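Long-range contacts in inorganic pyrophosphatase (Thermus thermophilus, PDB 2PRD), which catalyses the magnesium-dependent hydrolysis of inorganic pyrophosphate to two phosphate ions: residues 14-19 and 56-61; 21-26 and 79-84; 27-32 and 40-45; 72-77 and 106-111. All blocks are in the same frame, centred on the assembly; numbering follows the deposited sequence.

In the fold
Five strands, 15-22, 54-57, 70-74, 101-109 and 84-97, pair in a closed ring, consistent with the OB-like barrel of soluble pyrophosphatases. Contact 1 is the seam between strands 15-22 and 54-57; contact 4, its centre about 12 Å away, joins strands 70-74 and 101-109 further round, and M18 touches V73 between them. Contact 2 sets the end of strand 15-22 against the turn leading into strand 84-97, about 11 Å from contact 4 between centres. The hairpin of contact 3 follows strand 15-22 in the chain and stands outside the ring, about 20 Å from contact 4 between centres. It carries K29 and R43, predicted to bind substrate, while contact 1 borders Y55 and D70 of the predicted site.

Contact 1: residues 14-19 and 56-61; sequences EVVHMV and GFIPST
F57 O is met by two groups of strand 15-22: V19 N, 2.9 Å away in a nearly linear hydrogen bond (166°), and the CA-H of M18, whose CA lies 3.4 Å from the same oxygen. V19 and F57 form an antiparallel hydrogen-bonded pair, in which the return bond from F57 N to V19 O is less certain. Their side chains lie side by side on one face of the sheet. The first torsion of F57 sets CG between its backbone N and carbonyl carbon (chi1 69°), which lays the ring against V19. V19 CB stands 3.6 Å above the ring plane, displaced toward the rim, and makes a CH-pi contact over the face. Valine suits this place because its branched CB puts a C-H over the ring and sets one methyl, CG1, near CE2 and the other, CG2, near CZ. Replacing F57 by an alanine would probably take the aromatic face away from V19 CB and leave a gap beside that valine.

Beyond F57 the segment 56-61 swings away. I58 sends CD1 to V16 CG2 at 3.7 Å, the two side chains crossing at about a right angle, while its CG1 meets M18 CG at 3.8 Å. M18 bends at chi3, so that CE reaches G56 N. P59, having no N-H to offer, presents CD 3.3 Å from H17 O. The nearest atoms of 56-61 to that buried oxygen are the carbons P59 CD and I58 CG2, and it has no hydrogen-bond partner, so polar pairing between the two segments stops at V19 and F57, and the remaining contact is mainly apolar packing.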
loop_
_atom_site.group_PDB
_atom_site.type_symbol
_atom_site.label_atom_id
_atom_site.label_comp_id
_atom_site.label_asym_id
_atom_site.label_seq_id
_atom_site.Cartn_x
_atom_site.Cartn_y
_atom_site.Cartn_z
ATOM N N GLU A 14 23.294 -13.294 21.751
ATOM C CA GLU A 14 23.018 -13.914 20.446
ATOM C C GLU A 14 21.697 -13.464 19.834
ATOM O O GLU A 14 21.640 -13.288 18.599
ATOM C CB GLU A 14 23.062 -15.429 20.538
ATOM C CG GLU A 14 24.388 -16.097 20.784
ATOM C CD GLU A 14 25.062 -15.901 22.116
ATOM O OE1 GLU A 14 24.408 -15.610 23.150
ATOM O OE2 GLU A 14 26.329 -16.048 22.140
ATOM N N VAL A 15 20.678 -13.360 20.666
ATOM C CA VAL A 15 19.330 -12.931 20.285
ATOM C C VAL A 15 18.940 -11.848 21.277
ATOM O O VAL A 15 19.047 -12.031 22.488
ATOM C CB VAL A 15 18.323 -14.074 20.197
ATOM C CG1 VAL A 15 16.947 -13.564 19.717
ATOM C CG2 VAL A 15 18.712 -15.130 19.139
ATOM N N VAL A 16 18.641 -10.646 20.761
ATOM C CA VAL A 16 18.317 -9.505 21.610
ATOM C C VAL A 16 16.962 -8.889 21.311
ATOM O O VAL A 16 16.394 -9.113 20.243
ATOM C CB VAL A 16 19.407 -8.430 21.476
ATOM C CG1 VAL A 16 20.821 -8.880 21.902
ATOM C CG2 VAL A 16 19.496 -7.910 20.065
ATOM N N HIS A 17 16.450 -8.112 22.237
ATOM C CA HIS A 17 15.224 -7.353 22.068
ATOM C C HIS A 17 15.626 -6.078 21.303
ATOM O O HIS A 17 16.747 -5.612 21.532
ATOM C CB HIS A 17 14.591 -6.905 23.360
ATOM C CG HIS A 17 13.731 -7.934 24.031
ATOM N ND1 HIS A 17 13.603 -7.983 25.400
ATOM C CD2 HIS A 17 13.036 -8.959 23.534
ATOM C CE1 HIS A 17 12.767 -8.972 25.712
ATOM N NE2 HIS A 17 12.403 -9.575 24.594
ATOM N N MET A 18 14.778 -5.593 20.421
ATOM C CA MET A 18 14.998 -4.355 19.686
ATOM C C MET A 18 13.662 -3.586 19.636
ATOM O O MET A 18 12.627 -4.234 19.451
ATOM C CB MET A 18 15.555 -4.527 18.265
ATOM C CG MET A 18 17.070 -4.479 18.199
ATOM S SD MET A 18 17.747 -4.341 16.552
ATOM C CE MET A 18 16.683 -3.027 15.928
ATOM N N VAL A 19 13.720 -2.295 19.871
ATOM C CA VAL A 19 12.529 -1.423 19.752
ATOM C C VAL A 19 12.666 -0.805 18.347
ATOM O O VAL A 19 13.668 -0.166 18.025
ATOM C CB VAL A 19 12.501 -0.341 20.820
ATOM C CG1 VAL A 19 11.202 0.469 20.706
ATOM C CG2 VAL A 19 12.459 -1.043 22.179
ATOM N N GLY A 56 16.107 0.497 14.744
ATOM C CA GLY A 56 15.579 0.745 16.132
ATOM C C GLY A 56 16.818 0.658 17.024
ATOM O O GLY A 56 17.889 0.743 16.452
ATOM N N PHE A 57 16.572 0.441 18.284
ATOM C CA PHE A 57 17.683 0.377 19.245
ATOM C C PHE A 57 17.576 -0.807 20.149
ATOM O O PHE A 57 16.443 -1.311 20.264
ATOM C CB PHE A 57 17.656 1.707 20.055
ATOM C CG PHE A 57 16.501 1.883 20.997
ATOM C CD1 PHE A 57 16.466 1.300 22.259
ATOM C CD2 PHE A 57 15.414 2.675 20.648
ATOM C CE1 PHE A 57 15.402 1.448 23.103
ATOM C CE2 PHE A 57 14.326 2.833 21.485
ATOM C CZ PHE A 57 14.319 2.241 22.732
ATOM N N ILE A 58 18.683 -1.212 20.802
ATOM C CA ILE A 58 18.597 -2.340 21.773
ATOM C C ILE A 58 18.322 -1.791 23.149
ATOM O O ILE A 58 19.153 -0.993 23.600
ATOM C CB ILE A 58 19.881 -3.203 21.726
ATOM C CG1 ILE A 58 20.135 -3.725 20.300
ATOM C CG2 ILE A 58 19.662 -4.387 22.689
ATOM C CD1 ILE A 58 21.302 -4.707 20.167
ATOM N N PRO A 59 17.216 -2.075 23.827
ATOM C CA PRO A 59 16.940 -1.528 25.145
ATOM C C PRO A 59 17.957 -1.986 26.188
ATOM O O PRO A 59 18.477 -3.117 26.085
ATOM C CB PRO A 59 15.504 -1.960 25.408
ATOM C CG PRO A 59 15.342 -3.208 24.573
ATOM C CD PRO A 59 16.149 -2.967 23.340
ATOM N N SER A 60 18.283 -1.119 27.157
ATOM C CA SER A 60 19.234 -1.455 28.207
ATOM C C SER A 60 20.661 -1.688 27.744
ATOM O O SER A 60 21.297 -2.679 28.139
ATOM C CB SER A 60 18.828 -2.768 28.885
ATOM O OG SER A 60 17.634 -2.503 29.642
ATOM N N THR A 61 21.104 -0.811 26.879
ATOM C CA THR A 61 22.467 -0.850 26.345
ATOM C C THR A 61 22.849 0.641 26.284
ATOM O O THR A 61 21.963 1.515 26.336
ATOM C CB THR A 61 22.701 -1.506 25.006
ATOM O OG1 THR A 61 21.948 -0.837 23.982
ATOM C CG2 THR A 61 22.329 -2.980 24.972
#

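Contact 2: residues 21-26 and 79-84; sequences EVPRGS and LLPGVV
P23 turns its ring toward the loop 79-84 and meets it atom by atom. CB, next to CA in the ring, comes 3.1 Å from L79 O. CG touches both L79 O, at 3.3 Å, and P81 CD, at 3.7 Å. CD, which closes the ring onto the backbone nitrogen, faces P81 CG at 4.0 Å. The two proline rings cross at about a right angle, and because both are rigid they fit as fixed shapes. P81 in turn sets CB 3.4 Å from E21 O, a buried oxygen that finds no hydrogen-bond partner; the contact between these segments is van der Waals throughout. An alanine at P23 would lose CG and CD and is likely to leave P81 CD and CG without the ring they pack on, opening a gap there.

P23 opens one type II turn, and P81 holds the second position of another. P23 O accepts S26 N across P23 to S26, and G25 has the positive phi that the third position of such a turn demands; G82 does the same in the turn from L80 to V83.

At the subunit interfaces L80 packs on P81 of a second subunit, while P81 packs on L80 of a third. Within the chain, D54 ties the two segments together, its OD2 accepting both R24 N and L79 N. E21 and V22 both face Y55 in a classic beta bulge at the end of strand 15-22, beside strand 54-57, and the L80 turn leads into strand 84-97.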
loop_
_atom_site.group_PDB
_atom_site.type_symbol
_atom_site.label_atom_id
_atom_site.label_comp_id
_atom_site.label_asym_id
_atom_site.label_seq_id
_atom_site.Cartn_x
_atom_site.Cartn_y
_atom_site.Cartn_z
ATOM N N GLU A 21 11.977 1.704 15.477
ATOM C CA GLU A 21 11.669 3.123 15.379
ATOM C C GLU A 21 11.191 3.432 13.959
ATOM O O GLU A 21 10.159 4.102 13.824
ATOM C CB GLU A 21 12.825 4.026 15.728
ATOM C CG GLU A 21 12.975 3.997 17.283
ATOM C CD GLU A 21 14.294 4.664 17.628
ATOM O OE1 GLU A 21 15.259 4.466 16.864
ATOM O OE2 GLU A 21 14.274 5.387 18.636
ATOM N N VAL A 22 11.971 2.921 12.999
ATOM C CA VAL A 22 11.576 3.193 11.585
ATOM C C VAL A 22 11.342 1.959 10.797
ATOM O O VAL A 22 12.275 1.160 10.663
ATOM C CB VAL A 22 12.773 3.965 10.924
ATOM C CG1 VAL A 22 12.400 4.548 9.543
ATOM C CG2 VAL A 22 13.318 5.117 11.742
ATOM N N PRO A 23 10.110 1.738 10.285
ATOM C CA PRO A 23 9.864 0.594 9.419
ATOM C C PRO A 23 10.687 0.646 8.115
ATOM O O PRO A 23 11.076 1.673 7.509
ATOM C CB PRO A 23 8.382 0.761 9.063
ATOM C CG PRO A 23 7.809 1.581 10.159
ATOM C CD PRO A 23 8.922 2.590 10.470
ATOM N N ARG A 24 10.994 -0.574 7.620
ATOM C CA ARG A 24 11.699 -0.678 6.350
ATOM C C ARG A 24 10.808 -0.064 5.278
ATOM O O ARG A 24 9.584 -0.282 5.315
ATOM C CB ARG A 24 11.938 -2.165 6.024
ATOM C CG ARG A 24 12.289 -2.291 4.527
ATOM C CD ARG A 24 13.102 -3.524 4.253
ATOM N NE ARG A 24 12.350 -4.716 4.521
ATOM C CZ ARG A 24 11.305 -5.134 3.805
ATOM N NH1 ARG A 24 10.871 -4.478 2.750
ATOM N NH2 ARG A 24 10.724 -6.252 4.189
ATOM N N GLY A 25 11.374 0.707 4.340
ATOM C CA GLY A 25 10.488 1.261 3.303
ATOM C C GLY A 25 9.907 2.586 3.693
ATOM O O GLY A 25 9.188 3.172 2.869
ATOM N N SER A 26 10.254 3.071 4.869
ATOM C CA SER A 26 9.757 4.371 5.315
ATOM C C SER A 26 10.754 5.486 5.188
ATOM O O SER A 26 11.989 5.333 5.336
ATOM C CB SER A 26 9.301 4.178 6.795
ATOM O OG SER A 26 8.872 5.464 7.253
ATOM N N LEU A 79 8.087 -3.620 9.850
ATOM C CA LEU A 79 7.478 -3.608 11.196
ATOM C C LEU A 79 6.880 -2.272 11.471
ATOM O O LEU A 79 6.715 -1.475 10.504
ATOM C CB LEU A 79 8.588 -4.080 12.163
ATOM C CG LEU A 79 9.192 -5.447 11.764
ATOM C CD1 LEU A 79 10.552 -5.670 12.386
ATOM C CD2 LEU A 79 8.231 -6.562 12.236
ATOM N N LEU A 80 6.473 -2.002 12.692
ATOM C CA LEU A 80 5.853 -0.677 13.002
ATOM C C LEU A 80 6.607 -0.024 14.131
ATOM O O LEU A 80 7.239 -0.755 14.916
ATOM C CB LEU A 80 4.437 -0.995 13.515
ATOM C CG LEU A 80 3.326 -1.206 12.495
ATOM C CD1 LEU A 80 2.081 -1.783 13.129
ATOM C CD2 LEU A 80 2.983 0.128 11.843
ATOM N N PRO A 81 6.577 1.304 14.210
ATOM C CA PRO A 81 7.271 1.995 15.284
ATOM C C PRO A 81 6.751 1.577 16.633
ATOM O O PRO A 81 5.500 1.505 16.821
ATOM C CB PRO A 81 7.025 3.489 15.029
ATOM C CG PRO A 81 6.595 3.546 13.594
ATOM C CD PRO A 81 5.880 2.215 13.292
ATOM N N GLY A 82 7.645 1.361 17.562
ATOM C CA GLY A 82 7.259 1.013 18.930
ATOM C C GLY A 82 7.008 -0.416 19.255
ATOM O O GLY A 82 6.650 -0.681 20.434
ATOM N N VAL A 83 7.154 -1.335 18.319
ATOM C CA VAL A 83 6.972 -2.755 18.629
ATOM C C VAL A 83 8.340 -3.326 18.995
ATOM O O VAL A 83 9.369 -2.774 18.585
ATOM C CB VAL A 83 6.326 -3.560 17.490
ATOM C CG1 VAL A 83 5.124 -2.836 16.888
ATOM C CG2 VAL A 83 7.309 -3.867 16.409
ATOM N N VAL A 84 8.302 -4.380 19.821
ATOM C CA VAL A 84 9.515 -5.052 20.270
ATOM C C VAL A 84 9.737 -6.329 19.513
ATOM O O VAL A 84 8.773 -7.107 19.395
ATOM C CB VAL A 84 9.404 -5.373 21.786
ATOM C CG1 VAL A 84 10.670 -6.108 22.195
ATOM C CG2 VAL A 84 9.298 -4.095 22.612
#

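Contact 3: residues 27-32 and 40-45; sequences GNKYEY and KLDRVL. With SO4 (sulfate ion), chain B.
G27 to E31 pair antiparallel with K40 to L45 in a beta hairpin whose strand directions lie 140° apart, and its register slips at a classic beta bulge. D42 and R43 both face K29, so K29 O accepts two N-H groups, D42 N at 2.9 Å and R43 N at 3.2 Å. On one face Y30 and L41 make an apolar pair, L41 CD1 meeting Y30 CE1 obliquely; N28 OD1 lies beside the V44 methyl CG2.

The other face is charged. K29 CG lies over one face of the R43 guanidinium, offset toward its rim; the bend at chi2 then turns the chain so that NZ reaches a weak bond with O3 of a bound sulfate. Long, flexible lysine and arginine suit an anion site: both are predicted to bind substrate, and the sulfate, which Y139 and K140 also hold, probably marks a phosphate position. The carboxylates of E31 and D42 stack with planes 19° apart, like charges with OE2 3.4 Å from OD1, a repulsion probably offset by K29 NZ (long) and R43 NH1. D42 OD2 holds R43 NH1 in the guanidinium plane at 3.1 Å, and E143 takes NE. R43 grips the sulfate through NH1 to O4 at 2.9 Å and NH2 to O2 at 3.1 Å, the latter straight at 179°.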
loop_
_atom_site.group_PDB
_atom_site.type_symbol
_atom_site.label_atom_id
_atom_site.label_comp_id
_atom_site.label_asym_id
_atom_site.label_seq_id
_atom_site.Cartn_x
_atom_site.Cartn_y
_atom_site.Cartn_z
ATOM N N GLY A 27 10.230 6.663 4.872
ATOM C CA GLY A 27 10.971 7.913 4.720
ATOM C C GLY A 27 10.689 8.837 5.895
ATOM O O GLY A 27 11.216 9.957 5.974
ATOM N N ASN A 28 9.863 8.371 6.820
ATOM C CA ASN A 28 9.477 9.086 8.047
ATOM C C ASN A 28 10.413 8.617 9.156
ATOM O O ASN A 28 10.360 7.490 9.655
ATOM C CB ASN A 28 8.018 8.925 8.417
ATOM C CG ASN A 28 7.050 9.843 7.733
ATOM O OD1 ASN A 28 7.335 10.931 7.236
ATOM N ND2 ASN A 28 5.770 9.463 7.788
ATOM N N LYS A 29 11.379 9.491 9.501
ATOM C CA LYS A 29 12.365 9.113 10.516
ATOM C C LYS A 29 11.842 9.359 11.922
ATOM O O LYS A 29 12.046 10.455 12.403
ATOM C CB LYS A 29 13.641 9.926 10.276
ATOM C CG LYS A 29 14.943 9.264 10.604
ATOM C CD LYS A 29 15.203 9.129 12.095
ATOM C CE LYS A 29 16.636 8.638 12.352
ATOM N NZ LYS A 29 16.763 8.133 13.768
ATOM N N TYR A 30 11.252 8.369 12.525
ATOM C CA TYR A 30 10.710 8.413 13.863
ATOM C C TYR A 30 11.782 8.028 14.892
ATOM O O TYR A 30 12.730 7.333 14.562
ATOM C CB TYR A 30 9.609 7.344 14.073
ATOM C CG TYR A 30 8.387 7.549 13.232
ATOM C CD1 TYR A 30 7.606 8.695 13.451
ATOM C CD2 TYR A 30 7.982 6.624 12.275
ATOM C CE1 TYR A 30 6.455 8.895 12.698
ATOM C CE2 TYR A 30 6.880 6.868 11.470
ATOM C CZ TYR A 30 6.129 8.003 11.714
ATOM O OH TYR A 30 4.960 8.215 10.998
ATOM N N GLU A 31 11.515 8.452 16.121
ATOM C CA GLU A 31 12.435 8.131 17.217
ATOM C C GLU A 31 11.657 8.030 18.525
ATOM O O GLU A 31 10.765 8.864 18.664
ATOM C CB GLU A 31 13.286 9.364 17.513
ATOM C CG GLU A 31 14.524 9.444 16.670
ATOM C CD GLU A 31 15.292 10.720 17.064
ATOM O OE1 GLU A 31 14.730 11.348 17.990
ATOM O OE2 GLU A 31 16.318 10.983 16.411
ATOM N N TYR A 32 12.129 7.167 19.399
ATOM C CA TYR A 32 11.452 7.087 20.703
ATOM C C TYR A 32 12.082 8.150 21.595
ATOM O O TYR A 32 13.307 8.250 21.632
ATOM C CB TYR A 32 11.629 5.717 21.311
ATOM C CG TYR A 32 11.074 5.685 22.710
ATOM C CD1 TYR A 32 9.700 5.615 22.871
ATOM C CD2 TYR A 32 11.901 5.750 23.830
ATOM C CE1 TYR A 32 9.146 5.585 24.158
ATOM C CE2 TYR A 32 11.358 5.728 25.112
ATOM C CZ TYR A 32 9.983 5.649 25.247
ATOM O OH TYR A 32 9.394 5.587 26.495
ATOM N N LYS A 40 8.306 10.117 18.395
ATOM C CA LYS A 40 8.191 11.442 17.822
ATOM C C LYS A 40 8.767 11.415 16.412
ATOM O O LYS A 40 9.622 10.561 16.157
ATOM C CB LYS A 40 9.062 12.384 18.663
ATOM C CG LYS A 40 8.945 13.831 18.195
ATOM C CD LYS A 40 9.667 14.745 19.195
ATOM C CE LYS A 40 11.172 14.748 18.949
ATOM N NZ LYS A 40 11.568 15.828 17.992
ATOM N N LEU A 41 8.339 12.374 15.604
ATOM C CA LEU A 41 8.942 12.385 14.244
ATOM C C LEU A 41 10.155 13.294 14.344
ATOM O O LEU A 41 10.003 14.464 14.672
ATOM C CB LEU A 41 7.980 12.927 13.217
ATOM C CG LEU A 41 8.669 13.056 11.834
ATOM C CD1 LEU A 41 8.341 11.728 11.119
ATOM C CD2 LEU A 41 8.160 14.266 11.123
ATOM N N ASP A 42 11.298 12.680 14.091
ATOM C CA ASP A 42 12.537 13.470 14.152
ATOM C C ASP A 42 12.612 14.272 12.874
ATOM O O ASP A 42 12.876 15.488 12.863
ATOM C CB ASP A 42 13.670 12.463 14.343
ATOM C CG ASP A 42 14.949 13.295 14.376
ATOM O OD1 ASP A 42 15.130 14.037 15.374
ATOM O OD2 ASP A 42 15.669 13.215 13.372
ATOM N N ARG A 43 12.295 13.618 11.742
ATOM C CA ARG A 43 12.304 14.378 10.483
ATOM C C ARG A 43 11.910 13.430 9.364
ATOM O O ARG A 43 11.937 12.237 9.615
ATOM C CB ARG A 43 13.711 14.879 10.155
ATOM C CG ARG A 43 14.668 13.808 9.627
ATOM C CD ARG A 43 16.089 14.299 9.575
ATOM N NE ARG A 43 17.065 13.341 9.081
ATOM C CZ ARG A 43 17.708 12.398 9.744
ATOM N NH1 ARG A 43 17.519 12.196 11.059
ATOM N NH2 ARG A 43 18.598 11.609 9.179
ATOM N N VAL A 44 11.620 14.020 8.237
ATOM C CA VAL A 44 11.311 13.314 6.980
ATOM C C VAL A 44 12.589 13.399 6.154
ATOM O O VAL A 44 13.129 14.487 6.013
ATOM C CB VAL A 44 10.127 13.952 6.257
ATOM C CG1 VAL A 44 9.699 13.216 4.995
ATOM C CG2 VAL A 44 8.923 14.021 7.185
ATOM N N LEU A 45 13.103 12.270 5.696
ATOM C CA LEU A 45 14.348 12.259 4.891
ATOM C C LEU A 45 14.123 13.181 3.689
ATOM O O LEU A 45 13.080 13.059 3.057
ATOM C CB LEU A 45 14.651 10.838 4.456
ATOM C CG LEU A 45 14.875 9.724 5.442
ATOM C CD1 LEU A 45 15.154 8.422 4.665
ATOM C CD2 LEU A 45 16.048 10.020 6.390
HETATM S S SO4 B . 20.223 9.611 12.361
HETATM O O1 SO4 B . 21.533 10.288 12.636
HETATM O O2 SO4 B . 20.080 9.440 10.871
HETATM O O3 SO4 B . 19.903 8.358 13.098
HETATM O O4 SO4 B . 19.175 10.624 12.814
#

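Contact 4: residues 72-77 and 106-111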
loop_
_atom_site.group_PDB
_atom_site.type_symbol
_atom_site.label_atom_id
_atom_site.label_comp_id
_atom_site.label_asym_id
_atom_site.label_seq_id
_atom_site.Cartn_x
_atom_site.Cartn_y
_atom_site.Cartn_z
ATOM N N LEU A 72 20.021 -2.244 12.396
ATOM C CA LEU A 72 19.177 -2.412 11.204
ATOM C C LEU A 72 18.753 -3.852 11.038
ATOM O O LEU A 72 19.614 -4.731 11.045
ATOM C CB LEU A 72 20.018 -1.936 10.019
ATOM C CG LEU A 72 19.156 -1.471 8.846
ATOM C CD1 LEU A 72 18.644 -0.057 9.110
ATOM C CD2 LEU A 72 19.926 -1.510 7.549
ATOM N N VAL A 73 17.459 -4.139 10.953
ATOM C CA VAL A 73 16.941 -5.505 10.847
ATOM C C VAL A 73 16.415 -5.830 9.457
ATOM O O VAL A 73 15.697 -5.031 8.846
ATOM C CB VAL A 73 15.769 -5.661 11.825
ATOM C CG1 VAL A 73 15.238 -7.086 11.943
ATOM C CG2 VAL A 73 16.155 -5.145 13.204
ATOM N N LEU A 74 16.756 -7.031 9.011
ATOM C CA LEU A 74 16.307 -7.547 7.710
ATOM C C LEU A 74 14.991 -8.232 8.024
ATOM O O LEU A 74 14.979 -9.105 8.933
ATOM C CB LEU A 74 17.385 -8.497 7.197
ATOM C CG LEU A 74 18.774 -7.882 7.056
ATOM C CD1 LEU A 74 19.653 -8.828 6.218
ATOM C CD2 LEU A 74 18.683 -6.529 6.384
ATOM N N SER A 75 13.885 -7.861 7.399
ATOM C CA SER A 75 12.601 -8.487 7.717
ATOM C C SER A 75 11.898 -8.871 6.412
ATOM O O SER A 75 12.313 -8.275 5.429
ATOM C CB SER A 75 11.664 -7.475 8.409
ATOM O OG SER A 75 11.806 -6.223 7.727
ATOM N N THR A 76 10.954 -9.782 6.517
ATOM C CA THR A 76 10.126 -10.163 5.371
ATOM C C THR A 76 9.086 -9.072 5.129
ATOM O O THR A 76 8.886 -8.687 3.962
ATOM C CB THR A 76 9.362 -11.497 5.558
ATOM O OG1 THR A 76 10.406 -12.496 5.672
ATOM C CG2 THR A 76 8.586 -11.870 4.305
ATOM N N TYR A 77 8.500 -8.570 6.173
ATOM C CA TYR A 77 7.477 -7.502 6.113
ATOM C C TYR A 77 7.894 -6.394 7.081
ATOM O O TYR A 77 8.348 -6.723 8.195
ATOM C CB TYR A 77 6.108 -8.048 6.539
ATOM C CG TYR A 77 5.630 -9.332 5.930
ATOM C CD1 TYR A 77 5.433 -9.421 4.546
ATOM C CD2 TYR A 77 5.282 -10.441 6.707
ATOM C CE1 TYR A 77 4.966 -10.580 3.945
ATOM C CE2 TYR A 77 4.850 -11.595 6.095
ATOM C CZ TYR A 77 4.670 -11.652 4.740
ATOM O OH TYR A 77 4.190 -12.807 4.148
ATOM N N ILE A 106 23.595 -5.433 12.775
ATOM C CA ILE A 106 22.850 -5.896 11.601
ATOM C C ILE A 106 22.135 -7.143 12.142
ATOM O O ILE A 106 22.811 -7.994 12.731
ATOM C CB ILE A 106 23.715 -6.178 10.386
ATOM C CG1 ILE A 106 24.458 -4.904 9.922
ATOM C CG2 ILE A 106 22.978 -6.715 9.164
ATOM C CD1 ILE A 106 23.437 -3.830 9.591
ATOM N N GLY A 107 20.797 -7.210 12.006
ATOM C CA GLY A 107 20.171 -8.437 12.535
ATOM C C GLY A 107 19.043 -8.899 11.629
ATOM O O GLY A 107 18.786 -8.242 10.626
ATOM N N VAL A 108 18.469 -10.039 11.996
ATOM C CA VAL A 108 17.377 -10.578 11.194
ATOM C C VAL A 108 16.263 -10.896 12.191
ATOM O O VAL A 108 16.655 -11.209 13.289
ATOM C CB VAL A 108 17.734 -11.888 10.478
ATOM C CG1 VAL A 108 18.570 -11.613 9.236
ATOM C CG2 VAL A 108 18.541 -12.808 11.368
ATOM N N VAL A 109 15.029 -10.829 11.744
ATOM C CA VAL A 109 13.917 -11.212 12.623
ATOM C C VAL A 109 14.160 -12.676 12.972
ATOM O O VAL A 109 14.206 -13.511 12.067
ATOM C CB VAL A 109 12.631 -11.025 11.813
ATOM C CG1 VAL A 109 11.394 -11.629 12.439
ATOM C CG2 VAL A 109 12.435 -9.496 11.674
ATOM N N ALA A 110 14.298 -12.954 14.263
ATOM C CA ALA A 110 14.610 -14.273 14.772
ATOM C C ALA A 110 13.512 -15.293 14.542
ATOM O O ALA A 110 13.775 -16.483 14.321
ATOM C CB ALA A 110 14.899 -14.189 16.269
ATOM N N GLU A 111 12.276 -14.844 14.619
ATOM C CA GLU A 111 11.131 -15.767 14.450
ATOM C C GLU A 111 10.527 -15.717 13.073
ATOM O O GLU A 111 9.314 -15.611 13.010
ATOM C CB GLU A 111 10.068 -15.463 15.512
ATOM C CG GLU A 111 10.562 -15.666 16.938
ATOM C CD GLU A 111 10.749 -17.133 17.276
ATOM O OE1 GLU A 111 10.065 -17.998 16.699
ATOM O OE2 GLU A 111 11.601 -17.472 18.129
#
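L72 to L74 run parallel to I106 to V108, adjacent strands of the closed, OB-like barrel. G107 is at the middle of the pairing: its N donates to L72 O at 2.9 Å, and its O accepts L74 N at the same distance. V109 N adds a longer bond to L74 O (3.3 Å), close to the line of that carbonyl. V73 CA lies 3.3 Å from G107 O in a CA-H...O contact.

Around this backbone core the aliphatic side chains meet. On one face L72 with I106 and L74 with V108 pair in register, L72 CB meeting I106 CD1 and L74 CB meeting V108 CG1. The beta-branched I106, V108 and V109 suit an extended strand. On the face of V73, whose CG1 is anti to its own N (chi1 -173°), the V73 and V109 side chains meet diagonally at about a right angle.

Farther out, V73 also packs against M18 and V87 of the barrel's strands 15-22 and 84-97. S75 OG is fixed by D54, and V109 packs on L41 of a second subunit. Within the pair, V109 CG2 meets V73 CG1 at 3.7 Å and S75 CB at 3.9 Å.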